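Local atomic coordinates of member of DUF4221 family (Bacteroides vulgatus, PDB entry 3S9J), a protein that is of unknown function but folds as a six-bladed beta-propeller and is probably made as a lipoprotein in the bacterium. Residues A[281-286]-A[303-308]; A[237-242]-A[316-321]; A[266-271]-A[327-332]; A[285-290]-A[297-302]. All coordinates share one frame; numbering follows the deposited sequence. Where two conformers were deposited one is given.

Following the chain from the N terminus, 237-242 comes first and meets 316-321 in contact 2. Next, 266-271 meets 327-332 in contact 3. These two closures cross, because 266-271 falls inside contact 2 and 327-332 after it. Inside both lies contact 1, which pairs 281-286 with 303-308. Contact 4 shares M285 and P286 with contact 1 and closes the shorter loop from 285-290 to 297-302 within it. Contact 1 joins the two middle strands of one four-stranded blade, and contact 4 folds the loop between them. Contact 2 ties the blade's outermost strand to a loop that follows the preceding blade. Contact 3 ties its first strand to the next blade.

Contact 1 (A[281-286]-A[303-308]); sequences RFAEMP and EFSVIV
The carbonyl oxygen of R281 takes the backbone N-H of I307 at 2.8 Å, and V306 CA adds a CA-H contact to the same R281 O at 3.4 Å. I307 O in turn accepts from R281 N. A283 and S305 form the next reciprocal pair, and M285 N to E303 O, 2.9 Å, ends the row. On one face F282 lies beside F304 and V306. V306 CG2 sits over the centre of the F282 ring, 3.7 Å from the centroid, in a CH-pi contact. The V306 chi1 of 178° sends CG2 back beside the backbone N, onto that ring. On the other face S305 OG lies 3.4 Å from A283 CB and 3.6 Å from M285 CE, the end of a bent selenomethionine chain. S305 OG is hydrogen-bonded to E318. Past the strands a water bridges P286 O and E303 N, 2.9 Å from each. This is antiparallel pairing of the two middle strands of a four-stranded beta-propeller blade.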
loop_
_atom_site.group_PDB
_atom_site.type_symbol
_atom_site.label_atom_id
_atom_site.label_comp_id
_atom_site.label_asym_id
_atom_site.label_seq_id
_atom_site.Cartn_x
_atom_site.Cartn_y
_atom_site.Cartn_z
ATOM N N ARG A 281 -5.370 -7.865 7.582
ATOM C CA ARG A 281 -6.197 -6.810 7.026
ATOM C C ARG A 281 -6.428 -5.737 8.086
ATOM O O ARG A 281 -6.904 -6.009 9.203
ATOM C CB ARG A 281 -7.535 -7.351 6.512
ATOM C CG ARG A 281 -8.247 -6.349 5.635
ATOM C CD ARG A 281 -9.606 -6.813 5.137
ATOM N NE ARG A 281 -10.050 -5.951 4.053
ATOM C CZ ARG A 281 -11.286 -5.855 3.594
ATOM N NH1 ARG A 281 -12.282 -6.566 4.138
ATOM N NH2 ARG A 281 -11.528 -5.019 2.594
ATOM N N PHE A 282 -6.095 -4.507 7.738
ATOM C CA PHE A 282 -6.279 -3.386 8.655
ATOM C C PHE A 282 -7.697 -2.818 8.476
ATOM O O PHE A 282 -8.196 -2.728 7.350
ATOM C CB PHE A 282 -5.248 -2.286 8.357
ATOM C CG PHE A 282 -3.842 -2.592 8.848
ATOM C CD1 PHE A 282 -3.132 -3.683 8.352
ATOM C CD2 PHE A 282 -3.230 -1.788 9.785
ATOM C CE1 PHE A 282 -1.849 -3.952 8.804
ATOM C CE2 PHE A 282 -1.953 -2.052 10.248
ATOM C CZ PHE A 282 -1.245 -3.142 9.736
ATOM N N ALA A 283 -8.321 -2.410 9.582
ATOM C CA ALA A 283 -9.666 -1.820 9.564
ATOM C C ALA A 283 -9.633 -0.525 10.358
ATOM O O ALA A 283 -9.071 -0.504 11.447
ATOM C CB ALA A 283 -10.652 -2.792 10.189
ATOM N N GLU A 284 -10.209 0.538 9.800
ATOM C CA GLU A 284 -10.304 1.815 10.470
ATOM C C GLU A 284 -11.647 1.887 11.192
ATOM O O GLU A 284 -12.683 1.649 10.591
ATOM C CB GLU A 284 -10.187 2.967 9.471
ATOM C CG GLU A 284 -8.960 2.898 8.581
ATOM C CD GLU A 284 -8.697 4.157 7.755
ATOM O OE1 GLU A 284 -9.611 4.990 7.530
ATOM O OE2 GLU A 284 -7.526 4.324 7.333
HETATM N N MSE A 285 -11.609 2.248 12.468
HETATM C CA MSE A 285 -12.816 2.393 13.276
HETATM C C MSE A 285 -13.515 3.700 12.970
HETATM O O MSE A 285 -12.889 4.648 12.481
HETATM C CB MSE A 285 -12.471 2.341 14.749
HETATM C CG MSE A 285 -11.795 1.032 15.198
HETATM SE SE MSE A 285 -12.874 -0.542 14.967
HETATM C CE MSE A 285 -12.155 -1.239 13.299
ATOM N N PRO A 286 -14.814 3.795 13.328
ATOM C CA PRO A 286 -15.493 5.044 13.043
ATOM C C PRO A 286 -14.927 6.240 13.798
ATOM O O PRO A 286 -14.470 6.108 14.954
ATOM C CB PRO A 286 -16.943 4.780 13.480
ATOM C CG PRO A 286 -17.081 3.299 13.613
ATOM C CD PRO A 286 -15.697 2.792 13.933
ATOM N N GLU A 303 -8.874 5.161 15.603
ATOM C CA GLU A 303 -8.563 3.819 16.073
ATOM C C GLU A 303 -8.603 2.843 14.915
ATOM O O GLU A 303 -9.196 3.131 13.859
ATOM C CB GLU A 303 -9.526 3.418 17.166
ATOM C CG GLU A 303 -9.395 4.321 18.385
ATOM C CD GLU A 303 -10.529 4.181 19.362
ATOM O OE1 GLU A 303 -11.700 4.039 18.916
ATOM O OE2 GLU A 303 -10.230 4.249 20.577
ATOM N N PHE A 304 -7.941 1.712 15.097
ATOM C CA PHE A 304 -7.910 0.680 14.061
ATOM C C PHE A 304 -7.764 -0.699 14.650
ATOM O O PHE A 304 -7.492 -0.877 15.846
ATOM C CB PHE A 304 -6.789 0.954 13.040
ATOM C CG PHE A 304 -5.405 0.822 13.591
ATOM C CD1 PHE A 304 -4.845 1.863 14.345
ATOM C CD2 PHE A 304 -4.636 -0.308 13.325
ATOM C CE1 PHE A 304 -3.556 1.773 14.860
ATOM C CE2 PHE A 304 -3.349 -0.416 13.845
ATOM C CZ PHE A 304 -2.809 0.640 14.611
ATOM N N SER A 305 -8.003 -1.699 13.816
ATOM C CA SER A 305 -7.750 -3.057 14.182
ATOM C C SER A 305 -6.973 -3.744 13.072
ATOM O O SER A 305 -6.898 -3.256 11.948
ATOM C CB SER A 305 -9.063 -3.809 14.452
ATOM O OG SER A 305 -9.823 -3.971 13.274
ATOM N N VAL A 306 -6.433 -4.907 13.410
ATOM C CA VAL A 306 -5.827 -5.801 12.433
ATOM C C VAL A 306 -6.434 -7.174 12.564
ATOM O O VAL A 306 -6.388 -7.796 13.638
ATOM C CB VAL A 306 -4.310 -5.885 12.614
ATOM C CG1 VAL A 306 -3.724 -6.878 11.599
ATOM C CG2 VAL A 306 -3.673 -4.473 12.452
ATOM N N ILE A 307 -7.052 -7.611 11.475
ATOM C CA ILE A 307 -7.626 -8.940 11.335
ATOM C C ILE A 307 -6.537 -9.883 10.811
ATOM O O ILE A 307 -5.850 -9.555 9.846
ATOM C CB ILE A 307 -8.790 -8.930 10.318
ATOM C CG1 ILE A 307 -9.862 -7.902 10.716
ATOM C CG2 ILE A 307 -9.324 -10.343 10.125
ATOM C CD1 ILE A 307 -10.729 -7.370 9.563
ATOM N N VAL A 308 -6.390 -11.041 11.440
ATOM C CA VAL A 308 -5.450 -12.064 11.003
ATOM C C VAL A 308 -6.220 -13.189 10.302
ATOM O O VAL A 308 -7.165 -13.729 10.861
ATOM C CB VAL A 308 -4.636 -12.644 12.181
ATOM C CG1 VAL A 308 -3.624 -13.678 11.659
ATOM C CG2 VAL A 308 -3.909 -11.520 12.945
HETATM O O HOH W 1 -11.729 5.816 15.923
#

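Contact 2 (A[237-242]-A[316-321]); sequences KSRYLK and IGETKF
Near S238 and E318 a loop passes strand 316-321, with their CA atoms 7.5 Å apart and the touching parts running at 45°. The loop makes a type I turn from S238 to L241. E318 reaches into it fully extended, CG opposite the backbone N (chi1 -179°). Its OE1 takes R239 N on the syn lone pair at 2.8 Å, in a nearly straight bond (166°). R239 NE meets OE1 on the anti side, tilted out of the carboxylate plane, at 3.0 Å, as a salt bridge. A water also donates to OE1. S238 OG donates to the syn lone pair of E318 OE2 at 2.5 Å and accepts from Y240 N, which makes an ST turn. S305 OG also bonds OE2, so both oxygens are held. The Y240 ring is sandwiched: R239 CG lies over one face and K320 CD over the other, 3.7 Å from the centroid. R239 NH2 also bonds Q5 O. The loop follows strand 231-235, outermost in its own sheet, and packs on 315-321, outermost in the next.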
loop_
_atom_site.group_PDB
_atom_site.type_symbol
_atom_site.label_atom_id
_atom_site.label_comp_id
_atom_site.label_asym_id
_atom_site.label_seq_id
_atom_site.Cartn_x
_atom_site.Cartn_y
_atom_site.Cartn_z
ATOM N N LYS A 237 -14.387 -9.414 7.327
ATOM C CA LYS A 237 -15.063 -8.332 8.055
ATOM C C LYS A 237 -14.532 -8.234 9.476
ATOM O O LYS A 237 -14.351 -9.253 10.155
ATOM C CB LYS A 237 -16.579 -8.632 8.088
ATOM C CG LYS A 237 -17.392 -7.766 9.020
ATOM C CD LYS A 237 -18.869 -8.171 9.042
ATOM C CE LYS A 237 -19.597 -7.355 10.105
ATOM N NZ LYS A 237 -19.078 -7.554 11.497
ATOM N N SER A 238 -14.336 -7.011 9.943
ATOM C CA SER A 238 -14.016 -6.740 11.341
ATOM C C SER A 238 -15.224 -7.017 12.257
ATOM O O SER A 238 -16.347 -6.606 11.938
ATOM C CB SER A 238 -13.658 -5.278 11.524
ATOM O OG SER A 238 -13.561 -4.963 12.906
ATOM N N ARG A 239 -14.966 -7.667 13.398
ATOM C CA ARG A 239 -16.036 -7.887 14.378
ATOM C C ARG A 239 -16.526 -6.587 15.020
ATOM O O ARG A 239 -17.582 -6.581 15.634
ATOM C CB ARG A 239 -15.610 -8.893 15.459
ATOM C CG ARG A 239 -14.505 -8.420 16.410
ATOM C CD ARG A 239 -13.692 -9.631 16.907
ATOM N NE ARG A 239 -13.070 -10.354 15.794
ATOM C CZ ARG A 239 -12.578 -11.588 15.860
ATOM N NH1 ARG A 239 -12.621 -12.274 16.991
ATOM N NH2 ARG A 239 -12.038 -12.136 14.780
ATOM N N TYR A 240 -15.790 -5.489 14.853
ATOM C CA TYR A 240 -16.143 -4.223 15.470
ATOM C C TYR A 240 -16.919 -3.310 14.548
ATOM O O TYR A 240 -17.397 -2.295 15.003
ATOM C CB TYR A 240 -14.881 -3.506 15.962
ATOM C CG TYR A 240 -14.090 -4.370 16.902
ATOM C CD1 TYR A 240 -14.603 -4.689 18.156
ATOM C CD2 TYR A 240 -12.844 -4.897 16.542
ATOM C CE1 TYR A 240 -13.926 -5.497 19.027
ATOM C CE2 TYR A 240 -12.151 -5.733 17.426
ATOM C CZ TYR A 240 -12.698 -6.011 18.676
ATOM O OH TYR A 240 -12.048 -6.824 19.577
ATOM N N LEU A 241 -17.071 -3.695 13.276
ATOM C CA LEU A 241 -17.730 -2.859 12.265
ATOM C C LEU A 241 -18.986 -3.496 11.717
ATOM O O LEU A 241 -19.064 -4.703 11.533
ATOM C CB LEU A 241 -16.796 -2.601 11.061
ATOM C CG LEU A 241 -15.474 -1.891 11.344
ATOM C CD1 LEU A 241 -14.672 -1.759 10.042
ATOM C CD2 LEU A 241 -15.736 -0.537 12.023
ATOM N N LYS A 242 -19.955 -2.648 11.427
ATOM C CA LYS A 242 -21.156 -3.029 10.704
ATOM C C LYS A 242 -20.729 -3.506 9.312
ATOM O O LYS A 242 -19.761 -2.977 8.745
ATOM C CB LYS A 242 -22.020 -1.768 10.595
ATOM C CG LYS A 242 -23.423 -1.967 10.183
ATOM C CD LYS A 242 -24.115 -0.603 9.998
ATOM C CE LYS A 242 -25.572 -0.778 9.597
ATOM N NZ LYS A 242 -26.303 -1.419 10.702
ATOM N N ILE A 316 -8.742 -15.889 11.917
ATOM C CA ILE A 316 -8.281 -16.588 13.118
ATOM C C ILE A 316 -8.108 -15.656 14.327
ATOM O O ILE A 316 -7.900 -16.114 15.446
ATOM C CB ILE A 316 -7.011 -17.444 12.874
ATOM C CG1 ILE A 316 -5.847 -16.620 12.278
ATOM C CG2 ILE A 316 -7.357 -18.612 11.987
ATOM C CD1 ILE A 316 -4.482 -17.327 12.388
ATOM N N GLY A 317 -8.211 -14.346 14.103
ATOM C CA GLY A 317 -8.188 -13.402 15.198
ATOM C C GLY A 317 -8.246 -11.969 14.735
ATOM O O GLY A 317 -8.155 -11.673 13.527
ATOM N N GLU A 318 -8.408 -11.072 15.699
ATOM C CA GLU A 318 -8.464 -9.658 15.407
ATOM C C GLU A 318 -8.083 -8.886 16.639
ATOM O O GLU A 318 -8.639 -9.135 17.721
ATOM C CB GLU A 318 -9.867 -9.247 14.923
ATOM C CG GLU A 318 -9.977 -7.762 14.564
ATOM C CD GLU A 318 -11.323 -7.339 13.993
ATOM O OE1 GLU A 318 -12.244 -8.186 13.881
ATOM O OE2 GLU A 318 -11.435 -6.135 13.643
ATOM N N THR A 319 -7.170 -7.934 16.487
ATOM C CA THR A 319 -6.703 -7.154 17.622
ATOM C C THR A 319 -6.964 -5.675 17.374
ATOM O O THR A 319 -6.689 -5.163 16.299
ATOM C CB THR A 319 -5.213 -7.423 17.869
ATOM O OG1 THR A 319 -5.063 -8.768 18.336
ATOM C CG2 THR A 319 -4.635 -6.441 18.877
ATOM N N LYS A 320 -7.514 -4.991 18.370
ATOM C CA LYS A 320 -7.856 -3.566 18.257
ATOM C C LYS A 320 -6.691 -2.742 18.808
ATOM O O LYS A 320 -6.006 -3.153 19.744
ATOM C CB LYS A 320 -9.155 -3.278 19.036
ATOM C CG LYS A 320 -9.942 -2.019 18.622
ATOM C CD LYS A 320 -11.459 -2.223 18.932
ATOM C CE LYS A 320 -12.134 -1.004 19.531
ATOM N NZ LYS A 320 -12.012 0.218 18.688
ATOM N N PHE A 321 -6.449 -1.597 18.189
ATOM C CA PHE A 321 -5.364 -0.712 18.565
ATOM C C PHE A 321 -5.892 0.667 18.875
ATOM O O PHE A 321 -6.861 1.137 18.263
ATOM C CB PHE A 321 -4.354 -0.590 17.422
ATOM C CG PHE A 321 -3.625 -1.867 17.117
ATOM C CD1 PHE A 321 -4.211 -2.852 16.342
ATOM C CD2 PHE A 321 -2.343 -2.069 17.573
ATOM C CE1 PHE A 321 -3.553 -4.022 16.062
ATOM C CE2 PHE A 321 -1.682 -3.248 17.278
ATOM C CZ PHE A 321 -2.298 -4.217 16.521
HETATM O O HOH W 2 -12.675 -10.306 12.475
#

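Contact 3 (A[266-271]-A[327-332]); sequences RYWHIM and FYKMSF
H269 NE2 donates to Y328 O at 2.8 Å, with an N-H angle of 156°. The oxygen lies in the imidazole plane, while NE2 is tilted from the carbonyl plane. S331 OG donates to the same Y328 O at 2.8 Å from the opposite face of the carbonyl, so two donors grip this buried atom. W268 CD1 lies 3.6 Å above the centre of the H269 ring. W268 also meets two residues of the turn 327-330. The edge of Y328 points to the face of the W268 five-membered ring in an offset edge-to-face pair, centroids 6.0 Å apart and planes at 73°. K329 runs extended (chi3 -178°) and lays CE over one face of the indole, toward the rim, 3.6 Å from W268 NE1. M271 CE touches F332 CA at 3.7 Å.

A second shell fixes these groups. N135 N bonds H269 ND1, consistent with NE2 carrying the proton. Y133 O bonds W268 NE1, E284 bonds Y328 OH, and T298 OG1 bonds K329 NZ. A glycerol, probably from the crystallisation liquor, binds the backbone N of Y328 and K329. Strand 266-273 begins its blade, and 327-334 begins the next, which strand 8-19 completes, near the propeller centre.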
loop_
_atom_site.group_PDB
_atom_site.type_symbol
_atom_site.label_atom_id
_atom_site.label_comp_id
_atom_site.label_asym_id
_atom_site.label_seq_id
_atom_site.Cartn_x
_atom_site.Cartn_y
_atom_site.Cartn_z
ATOM N N ARG A 266 -13.651 1.984 7.431
ATOM C CA ARG A 266 -13.313 1.341 6.171
ATOM C C ARG A 266 -12.134 0.447 6.403
ATOM O O ARG A 266 -11.445 0.548 7.430
ATOM C CB ARG A 266 -12.949 2.355 5.086
ATOM C CG ARG A 266 -11.761 3.238 5.390
ATOM C CD ARG A 266 -11.414 4.091 4.167
ATOM N NE ARG A 266 -10.516 5.202 4.496
ATOM C CZ ARG A 266 -10.212 6.200 3.661
ATOM N NH1 ARG A 266 -10.715 6.247 2.434
ATOM N NH2 ARG A 266 -9.409 7.181 4.064
ATOM N N TYR A 267 -11.892 -0.428 5.442
ATOM C CA TYR A 267 -10.704 -1.257 5.478
ATOM C C TYR A 267 -9.545 -0.475 4.851
ATOM O O TYR A 267 -9.743 0.529 4.143
ATOM C CB TYR A 267 -10.957 -2.623 4.802
ATOM C CG TYR A 267 -12.031 -3.331 5.593
ATOM C CD1 TYR A 267 -11.702 -4.004 6.759
ATOM C CD2 TYR A 267 -13.364 -3.175 5.284
ATOM C CE1 TYR A 267 -12.676 -4.569 7.568
ATOM C CE2 TYR A 267 -14.357 -3.755 6.090
ATOM C CZ TYR A 267 -13.998 -4.433 7.228
ATOM O OH TYR A 267 -14.968 -4.991 8.038
ATOM N N TRP A 268 -8.327 -0.934 5.146
ATOM C CA TRP A 268 -7.126 -0.304 4.585
ATOM C C TRP A 268 -6.212 -1.411 4.037
ATOM O O TRP A 268 -6.665 -2.144 3.160
ATOM C CB TRP A 268 -6.460 0.682 5.565
ATOM C CG TRP A 268 -5.595 1.707 4.883
ATOM C CD1 TRP A 268 -4.243 1.844 4.988
ATOM C CD2 TRP A 268 -6.031 2.720 3.988
ATOM N NE1 TRP A 268 -3.814 2.890 4.219
ATOM C CE2 TRP A 268 -4.889 3.441 3.581
ATOM C CE3 TRP A 268 -7.280 3.085 3.466
ATOM C CZ2 TRP A 268 -4.959 4.509 2.712
ATOM C CZ3 TRP A 268 -7.336 4.166 2.586
ATOM C CH2 TRP A 268 -6.178 4.860 2.218
ATOM N N HIS A 269 -4.976 -1.569 4.532
ATOM C CA HIS A 269 -4.061 -2.548 3.958
ATOM C C HIS A 269 -4.621 -3.968 3.965
ATOM O O HIS A 269 -5.264 -4.401 4.938
ATOM C CB HIS A 269 -2.752 -2.673 4.744
ATOM C CG HIS A 269 -2.054 -1.392 5.062
ATOM N ND1 HIS A 269 -1.549 -0.547 4.091
ATOM C CD2 HIS A 269 -1.650 -0.897 6.251
ATOM C CE1 HIS A 269 -0.903 0.440 4.680
ATOM N NE2 HIS A 269 -0.958 0.258 5.994
ATOM N N ILE A 270 -4.315 -4.709 2.907
ATOM C CA ILE A 270 -4.232 -6.158 2.997
ATOM C C ILE A 270 -2.757 -6.520 2.773
ATOM O O ILE A 270 -2.131 -6.076 1.818
ATOM C CB ILE A 270 -5.223 -6.893 2.031
ATOM C CG1 ILE A 270 -5.181 -8.435 2.222
ATOM C CG2 ILE A 270 -4.970 -6.519 0.568
ATOM C CD1 ILE A 270 -5.696 -8.906 3.601
HETATM N N MSE A 271 -2.204 -7.331 3.672
HETATM C CA MSE A 271 -0.783 -7.643 3.652
HETATM C C MSE A 271 -0.568 -9.134 3.832
HETATM O O MSE A 271 -1.104 -9.736 4.761
HETATM C CB MSE A 271 -0.048 -6.889 4.764
HETATM C CG MSE A 271 -0.214 -5.452 4.706
HETATM SE SE MSE A 271 0.858 -4.607 6.114
HETATM C CE MSE A 271 2.308 -5.264 5.994
ATOM N N PHE A 327 1.415 4.893 13.485
ATOM C CA PHE A 327 1.292 5.442 12.156
ATOM C C PHE A 327 1.204 4.216 11.237
ATOM O O PHE A 327 2.222 3.733 10.699
ATOM C CB PHE A 327 2.477 6.359 11.809
ATOM C CG PHE A 327 2.238 7.172 10.582
ATOM C CD1 PHE A 327 1.609 8.417 10.671
ATOM C CD2 PHE A 327 2.530 6.676 9.328
ATOM C CE1 PHE A 327 1.338 9.169 9.511
ATOM C CE2 PHE A 327 2.256 7.430 8.196
ATOM C CZ PHE A 327 1.655 8.658 8.292
ATOM N N TYR A 328 -0.007 3.651 11.129
ATOM C CA TYR A 328 -0.151 2.344 10.487
ATOM C C TYR A 328 0.021 2.390 8.977
ATOM O O TYR A 328 0.169 1.327 8.367
ATOM C CB TYR A 328 -1.468 1.654 10.880
ATOM C CG TYR A 328 -2.725 2.418 10.543
ATOM C CD1 TYR A 328 -3.220 2.420 9.234
ATOM C CD2 TYR A 328 -3.413 3.126 11.499
ATOM C CE1 TYR A 328 -4.367 3.130 8.890
ATOM C CE2 TYR A 328 -4.599 3.818 11.176
ATOM C CZ TYR A 328 -5.066 3.823 9.885
ATOM O OH TYR A 328 -6.189 4.513 9.522
ATOM N N LYS A 329 0.030 3.573 8.387
ATOM C CA LYS A 329 0.371 3.724 6.989
ATOM C C LYS A 329 1.877 3.557 6.700
ATOM O O LYS A 329 2.297 3.651 5.539
ATOM C CB LYS A 329 -0.180 5.033 6.421
ATOM C CG LYS A 329 -1.710 5.034 6.475
ATOM C CD LYS A 329 -2.325 6.175 5.713
ATOM C CE LYS A 329 -3.830 6.152 5.827
ATOM N NZ LYS A 329 -4.510 7.283 5.090
HETATM N N MSE A 330 2.647 3.270 7.755
HETATM C CA MSE A 330 4.008 2.740 7.640
HETATM C C MSE A 330 4.100 1.418 8.399
HETATM O O MSE A 330 4.450 1.374 9.596
HETATM C CB MSE A 330 5.035 3.734 8.155
HETATM C CG MSE A 330 5.364 4.844 7.162
HETATM SE SE MSE A 330 6.993 5.801 7.610
HETATM C CE MSE A 330 6.395 6.656 9.266
ATOM N N SER A 331 3.689 0.352 7.724
ATOM C CA SER A 331 3.695 -0.994 8.284
ATOM C C SER A 331 4.420 -1.919 7.299
ATOM O O SER A 331 4.399 -1.668 6.093
ATOM C CB SER A 331 2.262 -1.502 8.535
ATOM O OG SER A 331 1.652 -0.761 9.575
ATOM N N PHE A 332 5.065 -2.953 7.825
ATOM C CA PHE A 332 5.683 -3.982 6.990
ATOM C C PHE A 332 5.802 -5.289 7.733
ATOM O O PHE A 332 5.803 -5.337 8.971
ATOM C CB PHE A 332 7.060 -3.547 6.492
ATOM C CG PHE A 332 8.152 -3.537 7.549
ATOM C CD1 PHE A 332 8.404 -2.378 8.296
ATOM C CD2 PHE A 332 8.968 -4.644 7.765
ATOM C CE1 PHE A 332 9.402 -2.337 9.248
ATOM C CE2 PHE A 332 9.988 -4.612 8.742
ATOM C CZ PHE A 332 10.210 -3.451 9.476
#

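Contact 4 (A[285-290]-A[297-302]); sequences MPYKLA and ETPKGK. With FMT (formic acid), chain K.
The long loop between strands 278-284 and 304-309 of one propeller blade folds back on itself here, with Y287 against P299 and G301. Y287 CE2 meets P299 CG at 3.3 Å; the two side chains come from opposite arms and overlap alongside. Y287 CE1 lies 3.5 Å from G301 C. With CG turned opposite the backbone N (chi1 -163°), the ring extends across to the other arm, and its OH bonds E293. L289 CD1 adds a 3.8 Å contact to P299 CG.

P299 to K302 form a type I turn, closed by K302 N to P299 O at 3.1 Å, which sets the glycine and proline against the ring. K302 runs extended from this turn past the other arm. Its CE comes within 3.0 Å of M285 O. K302 NZ then forms a salt bridge with E284 and bonds N262 O and N264 O. K300 turns away from the 285-290 arm, and its NZ donates to O1 of a formic acid molecule, 2.6 Å, probably from the crystallisation liquor.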
loop_
_atom_site.group_PDB
_atom_site.type_symbol
_atom_site.label_atom_id
_atom_site.label_comp_id
_atom_site.label_asym_id
_atom_site.label_seq_id
_atom_site.Cartn_x
_atom_site.Cartn_y
_atom_site.Cartn_z
HETATM N N MSE A 285 -11.609 2.248 12.468
HETATM C CA MSE A 285 -12.816 2.393 13.276
HETATM C C MSE A 285 -13.515 3.700 12.970
HETATM O O MSE A 285 -12.889 4.648 12.481
HETATM C CB MSE A 285 -12.471 2.341 14.749
HETATM C CG MSE A 285 -11.795 1.032 15.198
HETATM SE SE MSE A 285 -12.874 -0.542 14.967
HETATM C CE MSE A 285 -12.155 -1.239 13.299
ATOM N N PRO A 286 -14.814 3.795 13.328
ATOM C CA PRO A 286 -15.493 5.044 13.043
ATOM C C PRO A 286 -14.927 6.240 13.798
ATOM O O PRO A 286 -14.470 6.108 14.954
ATOM C CB PRO A 286 -16.943 4.780 13.480
ATOM C CG PRO A 286 -17.081 3.299 13.613
ATOM C CD PRO A 286 -15.697 2.792 13.933
ATOM N N TYR A 287 -15.028 7.406 13.151
ATOM C CA TYR A 287 -14.519 8.649 13.695
ATOM C C TYR A 287 -15.322 9.803 13.129
ATOM O O TYR A 287 -16.018 9.670 12.099
ATOM C CB TYR A 287 -13.067 8.762 13.221
ATOM C CG TYR A 287 -12.157 9.733 13.938
ATOM C CD1 TYR A 287 -11.470 9.347 15.048
ATOM C CD2 TYR A 287 -11.961 11.018 13.447
ATOM C CE1 TYR A 287 -10.612 10.223 15.704
ATOM C CE2 TYR A 287 -11.104 11.899 14.076
ATOM C CZ TYR A 287 -10.418 11.482 15.197
ATOM O OH TYR A 287 -9.541 12.316 15.845
ATOM N N LYS A 288 -15.230 10.942 13.792
ATOM C CA LYS A 288 -15.796 12.172 13.295
ATOM C C LYS A 288 -14.693 13.227 13.308
ATOM O O LYS A 288 -14.212 13.593 14.366
ATOM C CB LYS A 288 -16.966 12.632 14.145
ATOM C CG LYS A 288 -17.938 13.454 13.422
ATOM C CD LYS A 288 -18.827 12.576 12.460
ATOM C CE LYS A 288 -19.762 13.466 11.659
ATOM N NZ LYS A 288 -20.661 12.750 10.703
ATOM N N LEU A 289 -14.337 13.703 12.121
ATOM C CA LEU A 289 -13.271 14.717 11.947
ATOM C C LEU A 289 -13.609 15.986 12.692
ATOM O O LEU A 289 -14.633 16.608 12.436
ATOM C CB LEU A 289 -13.074 15.049 10.455
ATOM C CG LEU A 289 -11.807 15.814 10.031
ATOM C CD1 LEU A 289 -10.678 14.836 9.842
ATOM C CD2 LEU A 289 -12.130 16.546 8.739
ATOM N N ALA A 290 -12.744 16.385 13.625
ATOM C CA ALA A 290 -12.958 17.593 14.411
ATOM C C ALA A 290 -12.524 18.836 13.605
ATOM O O ALA A 290 -11.713 18.724 12.680
ATOM C CB ALA A 290 -12.182 17.516 15.755
ATOM N N GLU A 297 -6.194 13.982 5.450
ATOM C CA GLU A 297 -5.386 12.880 5.984
ATOM C C GLU A 297 -6.106 12.175 7.124
ATOM O O GLU A 297 -6.955 12.779 7.799
ATOM C CB GLU A 297 -4.024 13.404 6.459
ATOM C CG GLU A 297 -3.112 13.968 5.319
ATOM C CD GLU A 297 -2.641 12.925 4.254
ATOM O OE1 GLU A 297 -2.488 11.718 4.580
ATOM O OE2 GLU A 297 -2.368 13.339 3.099
ATOM N N THR A 298 -5.772 10.911 7.336
ATOM C CA THR A 298 -6.344 10.145 8.437
ATOM C C THR A 298 -5.980 10.814 9.762
ATOM O O THR A 298 -4.791 11.173 10.031
ATOM C CB THR A 298 -5.871 8.680 8.415
ATOM O OG1 THR A 298 -6.202 8.103 7.142
ATOM C CG2 THR A 298 -6.499 7.880 9.595
ATOM N N PRO A 299 -6.992 11.054 10.606
ATOM C CA PRO A 299 -6.709 11.705 11.864
ATOM C C PRO A 299 -5.775 10.900 12.747
ATOM O O PRO A 299 -5.838 9.670 12.762
ATOM C CB PRO A 299 -8.104 11.769 12.548
ATOM C CG PRO A 299 -9.043 11.757 11.444
ATOM C CD PRO A 299 -8.447 10.881 10.397
ATOM N N LYS A 300 -4.953 11.610 13.511
ATOM C CA LYS A 300 -3.959 10.951 14.365
ATOM C C LYS A 300 -4.666 10.134 15.437
ATOM O O LYS A 300 -4.110 9.186 15.965
ATOM C CB LYS A 300 -3.046 11.980 15.023
ATOM C CG LYS A 300 -2.386 12.966 14.072
ATOM C CD LYS A 300 -1.724 12.330 12.908
ATOM C CE LYS A 300 -0.987 13.406 12.105
ATOM N NZ LYS A 300 -0.284 12.794 11.014
ATOM N N GLY A 301 -5.911 10.499 15.775
ATOM C CA GLY A 301 -6.652 9.772 16.795
ATOM C C GLY A 301 -7.525 8.623 16.321
ATOM O O GLY A 301 -8.197 7.998 17.141
ATOM N N LYS A 302 -7.503 8.312 15.025
ATOM C CA LYS A 302 -8.391 7.270 14.504
ATOM C C LYS A 302 -7.953 5.894 15.009
ATOM O O LYS A 302 -6.797 5.535 14.922
ATOM C CB LYS A 302 -8.493 7.316 12.969
ATOM C CG LYS A 302 -9.755 6.587 12.447
ATOM C CD LYS A 302 -9.937 6.815 10.943
ATOM C CE LYS A 302 -11.324 6.331 10.483
ATOM N NZ LYS A 302 -11.536 6.307 8.973
HETATM C C FMT K . 2.742 11.743 12.092
HETATM O O1 FMT K . 1.555 11.669 12.523
HETATM O O2 FMT K . 3.063 12.304 11.033
#